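Local coordinates for protein protoporphyrinogen oxidase (Exiguobacterium sibiricum, PDB 3LOV) that probably oxidises coproporphyrinogen III to coproporphyrin III with its FAD cofactor and molecular oxygen, a step of heme b biosynthesis, at residues T310-M315 with V359-V364. Residues are numbered along the deposited sequence; the frame is centred on the assembly and turned at random.
Sequences TATVTM and VLRAFV. With FAD (flavin-adenine dinucleotide), chain B.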
ATOM      1  N   THR A 310      -8.499   2.065  -7.406  1.00 19.70           N
ATOM      2  CA  THR A 310      -8.217   0.685  -7.724  1.00 19.45           C
ATOM      3  C   THR A 310      -9.477  -0.137  -7.471  1.00 20.51           C
ATOM      4  O   THR A 310     -10.187   0.111  -6.493  1.00 20.78           O
ATOM      5  CB  THR A 310      -7.061   0.104  -6.828  1.00 21.46           C
ATOM      6  OG1 THR A 310      -5.893   0.941  -6.912  1.00 21.25           O
ATOM      7  CG2 THR A 310      -6.694  -1.345  -7.255  1.00 20.49           C
ATOM      8  N   ALA A 311      -9.768  -1.080  -8.363  1.00 16.86           N
ATOM      9  CA  ALA A 311     -10.706  -2.179  -8.069  1.00 20.07           C
ATOM     10  C   ALA A 311      -9.955  -3.521  -7.962  1.00 22.27           C
ATOM     11  O   ALA A 311      -9.002  -3.786  -8.719  1.00 19.67           O
ATOM     12  CB  ALA A 311     -11.773  -2.287  -9.133  1.00 20.82           C
ATOM     13  N   THR A 312     -10.379  -4.364  -7.023  1.00 21.96           N
ATOM     14  CA  THR A 312      -9.962  -5.751  -7.029  1.00 22.40           C
ATOM     15  C   THR A 312     -11.155  -6.588  -7.492  1.00 24.03           C
ATOM     16  O   THR A 312     -12.305  -6.361  -7.084  1.00 22.93           O
ATOM     17  CB  THR A 312      -9.416  -6.221  -5.660  1.00 20.50           C
ATOM     18  OG1 THR A 312     -10.450  -6.147  -4.676  1.00 22.34           O
ATOM     19  CG2 THR A 312      -8.201  -5.360  -5.224  1.00 19.70           C
ATOM     20  N   VAL A 313     -10.879  -7.528  -8.390  1.00 23.86           N
ATOM     21  CA  VAL A 313     -11.918  -8.364  -8.968  1.00 21.25           C
ATOM     22  C   VAL A 313     -11.434  -9.800  -8.756  1.00 21.22           C
ATOM     23  O   VAL A 313     -10.428 -10.202  -9.314  1.00 19.97           O
ATOM     24  CB  VAL A 313     -12.185  -8.027 -10.456  1.00 23.96           C
ATOM     25  CG1 VAL A 313     -13.333  -8.933 -11.024  1.00 17.14           C
ATOM     26  CG2 VAL A 313     -12.512  -6.532 -10.613  1.00 17.03           C
ATOM     27  N   THR A 314     -12.111 -10.516  -7.871  1.00 20.76           N
ATOM     28  CA  THR A 314     -11.698 -11.841  -7.465  1.00 25.79           C
ATOM     29  C   THR A 314     -12.660 -12.817  -8.095  1.00 24.05           C
ATOM     30  O   THR A 314     -13.856 -12.630  -8.003  1.00 23.94           O
ATOM     31  CB  THR A 314     -11.706 -12.022  -5.933  1.00 27.37           C
ATOM     32  OG1 THR A 314     -10.623 -11.269  -5.350  1.00 28.68           O
ATOM     33  CG2 THR A 314     -11.546 -13.505  -5.584  1.00 23.13           C
HETATM   34  N   MSE A 315     -12.120 -13.828  -8.773  1.00 25.94           N
HETATM   35  CA  MSE A 315     -12.934 -14.874  -9.422  1.00 27.93           C
HETATM   36  C   MSE A 315     -12.639 -16.240  -8.802  1.00 28.52           C
HETATM   37  O   MSE A 315     -11.484 -16.672  -8.789  1.00 27.08           O
HETATM   38  CB  MSE A 315     -12.611 -14.927 -10.905  1.00 28.09           C
HETATM   39  CG  MSE A 315     -13.172 -13.766 -11.671  1.00 36.28           C
HETATM   40 SE   MSE A 315     -12.124 -13.368 -13.236  0.75 48.27          SE
HETATM   41  CE  MSE A 315     -13.624 -12.542 -14.083  1.00 45.04           C
ATOM     42  N   VAL A 359      -8.567 -19.583  -7.208  1.00 30.60           N
ATOM     43  CA  VAL A 359      -9.057 -18.220  -7.038  1.00 28.72           C
ATOM     44  C   VAL A 359      -8.068 -17.229  -7.607  1.00 26.30           C
ATOM     45  O   VAL A 359      -6.890 -17.225  -7.211  1.00 22.96           O
ATOM     46  CB  VAL A 359      -9.303 -17.924  -5.576  1.00 27.81           C
ATOM     47  CG1 VAL A 359      -9.884 -16.510  -5.405  1.00 24.99           C
ATOM     48  CG2 VAL A 359     -10.234 -19.018  -4.971  1.00 27.93           C
ATOM     49  N   LEU A 360      -8.564 -16.395  -8.526  1.00 25.04           N
ATOM     50  CA  LEU A 360      -7.761 -15.356  -9.161  1.00 24.29           C
ATOM     51  C   LEU A 360      -8.222 -13.979  -8.634  1.00 24.46           C
ATOM     52  O   LEU A 360      -9.413 -13.706  -8.537  1.00 27.08           O
ATOM     53  CB  LEU A 360      -7.836 -15.440 -10.703  1.00 23.82           C
ATOM     54  CG  LEU A 360      -7.349 -16.725 -11.433  1.00 26.40           C
ATOM     55  CD1 LEU A 360      -7.510 -16.613 -12.965  1.00 21.42           C
ATOM     56  CD2 LEU A 360      -5.889 -17.056 -11.111  1.00 18.77           C
ATOM     57  N   ARG A 361      -7.279 -13.128  -8.252  1.00 22.14           N
ATOM     58  CA  ARG A 361      -7.599 -11.730  -7.853  1.00 22.91           C
ATOM     59  C   ARG A 361      -6.869 -10.776  -8.799  1.00 21.99           C
ATOM     60  O   ARG A 361      -5.647 -10.723  -8.786  1.00 23.84           O
ATOM     61  CB  ARG A 361      -7.245 -11.399  -6.382  1.00 20.42           C
ATOM     62  CG  ARG A 361      -7.801  -9.996  -5.946  1.00 22.87           C
ATOM     63  CD  ARG A 361      -7.825  -9.695  -4.446  1.00 18.31           C
ATOM     64  NE  ARG A 361      -6.525  -9.309  -3.928  1.00 23.82           N
ATOM     65  CZ  ARG A 361      -6.312  -8.441  -2.925  1.00 27.10           C
ATOM     66  NH1 ARG A 361      -7.314  -7.843  -2.279  1.00 23.97           N
ATOM     67  NH2 ARG A 361      -5.075  -8.163  -2.569  1.00 26.24           N
ATOM     68  N   ALA A 362      -7.623 -10.100  -9.660  1.00 21.97           N
ATOM     69  CA  ALA A 362      -7.074  -9.105 -10.578  1.00 22.88           C
ATOM     70  C   ALA A 362      -7.224  -7.697  -9.982  1.00 23.49           C
ATOM     71  O   ALA A 362      -8.166  -7.409  -9.262  1.00 23.46           O
ATOM     72  CB  ALA A 362      -7.724  -9.203 -11.964  1.00 18.77           C
ATOM     73  N   PHE A 363      -6.242  -6.843 -10.254  1.00 25.15           N
ATOM     74  CA  PHE A 363      -6.289  -5.431  -9.894  1.00 22.76           C
ATOM     75  C   PHE A 363      -6.486  -4.599 -11.160  1.00 23.66           C
ATOM     76  O   PHE A 363      -5.948  -4.939 -12.237  1.00 22.06           O
ATOM     77  CB  PHE A 363      -4.983  -5.010  -9.230  1.00 22.61           C
ATOM     78  CG  PHE A 363      -4.762  -5.632  -7.879  1.00 22.11           C
ATOM     79  CD1 PHE A 363      -4.380  -6.954  -7.761  1.00 31.04           C
ATOM     80  CD2 PHE A 363      -4.897  -4.879  -6.726  1.00 31.61           C
ATOM     81  CE1 PHE A 363      -4.155  -7.523  -6.508  1.00 36.54           C
ATOM     82  CE2 PHE A 363      -4.671  -5.456  -5.453  1.00 30.57           C
ATOM     83  CZ  PHE A 363      -4.301  -6.750  -5.354  1.00 29.44           C
ATOM     84  N   VAL A 364      -7.256  -3.520 -11.030  1.00 19.78           N
ATOM     85  CA  VAL A 364      -7.526  -2.570 -12.133  1.00 20.79           C
ATOM     86  C   VAL A 364      -7.366  -1.153 -11.585  1.00 21.92           C
ATOM     87  O   VAL A 364      -7.878  -0.854 -10.501  1.00 23.71           O
ATOM     88  CB  VAL A 364      -8.977  -2.721 -12.708  1.00 19.09           C
ATOM     89  CG1 VAL A 364      -9.296  -1.557 -13.669  1.00 25.64           C
ATOM     90  CG2 VAL A 364      -9.168  -4.072 -13.443  1.00 17.54           C
TER
HETATM   91  PA  FAD B 500      -8.575   4.156   5.336  1.00 17.82           P
HETATM   92  O1A FAD B 500      -8.478   2.669   5.382  1.00 18.79           O
HETATM   93  O2A FAD B 500      -8.911   4.810   4.048  1.00 15.01           O
HETATM   94  O5B FAD B 500      -9.633   4.620   6.431  1.00 20.72           O
HETATM   95  C5B FAD B 500     -10.190   5.909   6.453  1.00 16.19           C
HETATM   96  C4B FAD B 500     -11.437   5.859   7.344  1.00 16.20           C
HETATM   97  O4B FAD B 500     -11.940   7.176   7.582  1.00 15.61           O
HETATM   98  C3B FAD B 500     -12.527   5.026   6.701  1.00 16.44           C
HETATM   99  O3B FAD B 500     -13.103   4.114   7.620  1.00 14.25           O
HETATM  100  C2B FAD B 500     -13.492   6.104   6.247  1.00 17.01           C
HETATM  101  O2B FAD B 500     -14.811   5.686   6.234  1.00 15.72           O
HETATM  102  C1B FAD B 500     -13.311   7.178   7.299  1.00 17.25           C
HETATM  103  N9A FAD B 500     -13.721   8.534   6.902  1.00 17.90           N
HETATM  104  C8A FAD B 500     -13.663   9.194   5.694  1.00 21.99           C
HETATM  105  N7A FAD B 500     -14.166  10.447   5.826  1.00 16.36           N
HETATM  106  C5A FAD B 500     -14.555  10.596   7.129  1.00 19.04           C
HETATM  107  C6A FAD B 500     -15.114  11.647   7.859  1.00 21.65           C
HETATM  108  N6A FAD B 500     -15.350  12.829   7.296  1.00 16.43           N
HETATM  109  N1A FAD B 500     -15.401  11.474   9.203  1.00 16.90           N
HETATM  110  C2A FAD B 500     -15.101  10.290   9.834  1.00 18.13           C
HETATM  111  N3A FAD B 500     -14.523   9.259   9.116  1.00 17.02           N
HETATM  112  C4A FAD B 500     -14.280   9.406   7.797  1.00 20.86           C
HETATM  113  N1  FAD B 500      -0.922  -1.908   2.436  1.00 22.22           N
HETATM  114  C2  FAD B 500      -0.180  -2.992   2.813  1.00 22.51           C
HETATM  115  O2  FAD B 500       0.569  -2.932   3.798  1.00 15.26           O
HETATM  116  N3  FAD B 500      -0.247  -4.149   2.078  1.00 19.80           N
HETATM  117  C4  FAD B 500      -1.010  -4.254   0.972  1.00 23.54           C
HETATM  118  O4  FAD B 500      -1.047  -5.320   0.386  1.00 24.44           O
HETATM  119  C4X FAD B 500      -1.744  -3.167   0.547  1.00 22.14           C
HETATM  120  N5  FAD B 500      -2.568  -3.283  -0.561  1.00 18.13           N
HETATM  121  C5X FAD B 500      -3.317  -2.171  -0.955  1.00 26.05           C
HETATM  122  C6  FAD B 500      -4.128  -2.250  -2.093  1.00 25.58           C
HETATM  123  C7  FAD B 500      -4.884  -1.139  -2.501  1.00 27.01           C
HETATM  124  C7M FAD B 500      -5.758  -1.233  -3.717  1.00 27.99           C
HETATM  125  C8  FAD B 500      -4.863   0.050  -1.749  1.00 23.91           C
HETATM  126  C8M FAD B 500      -5.654   1.280  -2.160  1.00 23.18           C
HETATM  127  C9  FAD B 500      -4.074   0.136  -0.606  1.00 18.94           C
HETATM  128  C9A FAD B 500      -3.288  -0.966  -0.198  1.00 17.41           C
HETATM  129  N10 FAD B 500      -2.490  -0.883   0.950  1.00 16.08           N
HETATM  130  C10 FAD B 500      -1.712  -1.990   1.310  1.00 21.87           C
HETATM  131  C1' FAD B 500      -2.381   0.363   1.798  1.00 17.38           C
HETATM  132  C2' FAD B 500      -3.357   0.234   2.993  1.00 19.51           C
HETATM  133  O2' FAD B 500      -4.644   0.170   2.503  1.00 20.77           O
HETATM  134  C3' FAD B 500      -3.266   1.407   3.978  1.00 16.92           C
HETATM  135  O3' FAD B 500      -2.051   1.221   4.692  1.00 30.23           O
HETATM  136  C4' FAD B 500      -4.401   1.494   5.031  1.00 19.29           C
HETATM  137  O4' FAD B 500      -5.623   0.874   4.682  1.00 26.01           O
HETATM  138  C5' FAD B 500      -4.769   2.935   5.332  1.00 22.86           C
HETATM  139  O5' FAD B 500      -5.687   2.958   6.395  1.00 20.38           O
HETATM  140  P   FAD B 500      -6.182   4.353   6.946  1.00 14.00           P
HETATM  141  O1P FAD B 500      -5.086   5.386   6.968  1.00 15.72           O
HETATM  142  O2P FAD B 500      -6.990   4.238   8.216  1.00 17.71           O
HETATM  143  O3P FAD B 500      -7.214   4.876   5.789  1.00 13.66           O
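Thr310-Met315 and Val359-Val364 are neighbouring antiparallel strands inside the mixed sheet of this flavin-containing amine oxidoreductase, their short axes running at 161°. Three hydrogen-bonded pairs, Ala311 with Val364, Val313 with Ala362 and Met315 with Leu360, each close a ring of two backbone bonds; Met315 N to Leu360 O, at 2.7 Å, is the shortest of the six. Both strands are interior: 400-411 flanks the first and 340-345 the second.

Side chains sort by face. Ala311, Val313, Met315, Leu360, Ala362 and Val364 share one, where helix 377-392 packs on Ala311, Met315 and Ala362. Thr312, Thr314, Arg361 and Phe363 line the other. There Thr312 and Phe363 lie side by side, with the methyl CG2 of Thr312 approaching CE2 of the Phe363 ring obliquely at 3.5 Å, while CG2 of Thr310 comes to the ring's edge. CG of Arg361 stands anti to the backbone N (chi1 -171°), which carries it past OG1 of Thr314 at 3.2 Å. A bend at chi3 (79°) then turns the guanidinium from that line toward Phe363 and Thr312, and CE2 of Phe363 sits over one of its faces, offset toward the guanidinium's rim. Arg361 NH1 donates to the Gly58 carbonyl, and Thr312 OG1 bonds to that of Arg57, so both strands are tied to the segment containing the FAD-binding Asp60, whose side chain the arginine also touches. A leucine in place of Arg361 would probably leave the Gly58 carbonyl without this donor and uncover part of the Phe363 ring.

At the strand's flavin end, CB of Thr310 meets the FAD methyl C7M at 3.6 Å. The chemistry implies a buried ladder in which backbone carbonyls satisfy the Thr312 hydroxyl and Arg361 NH1, while its contact with the flavin is apolar.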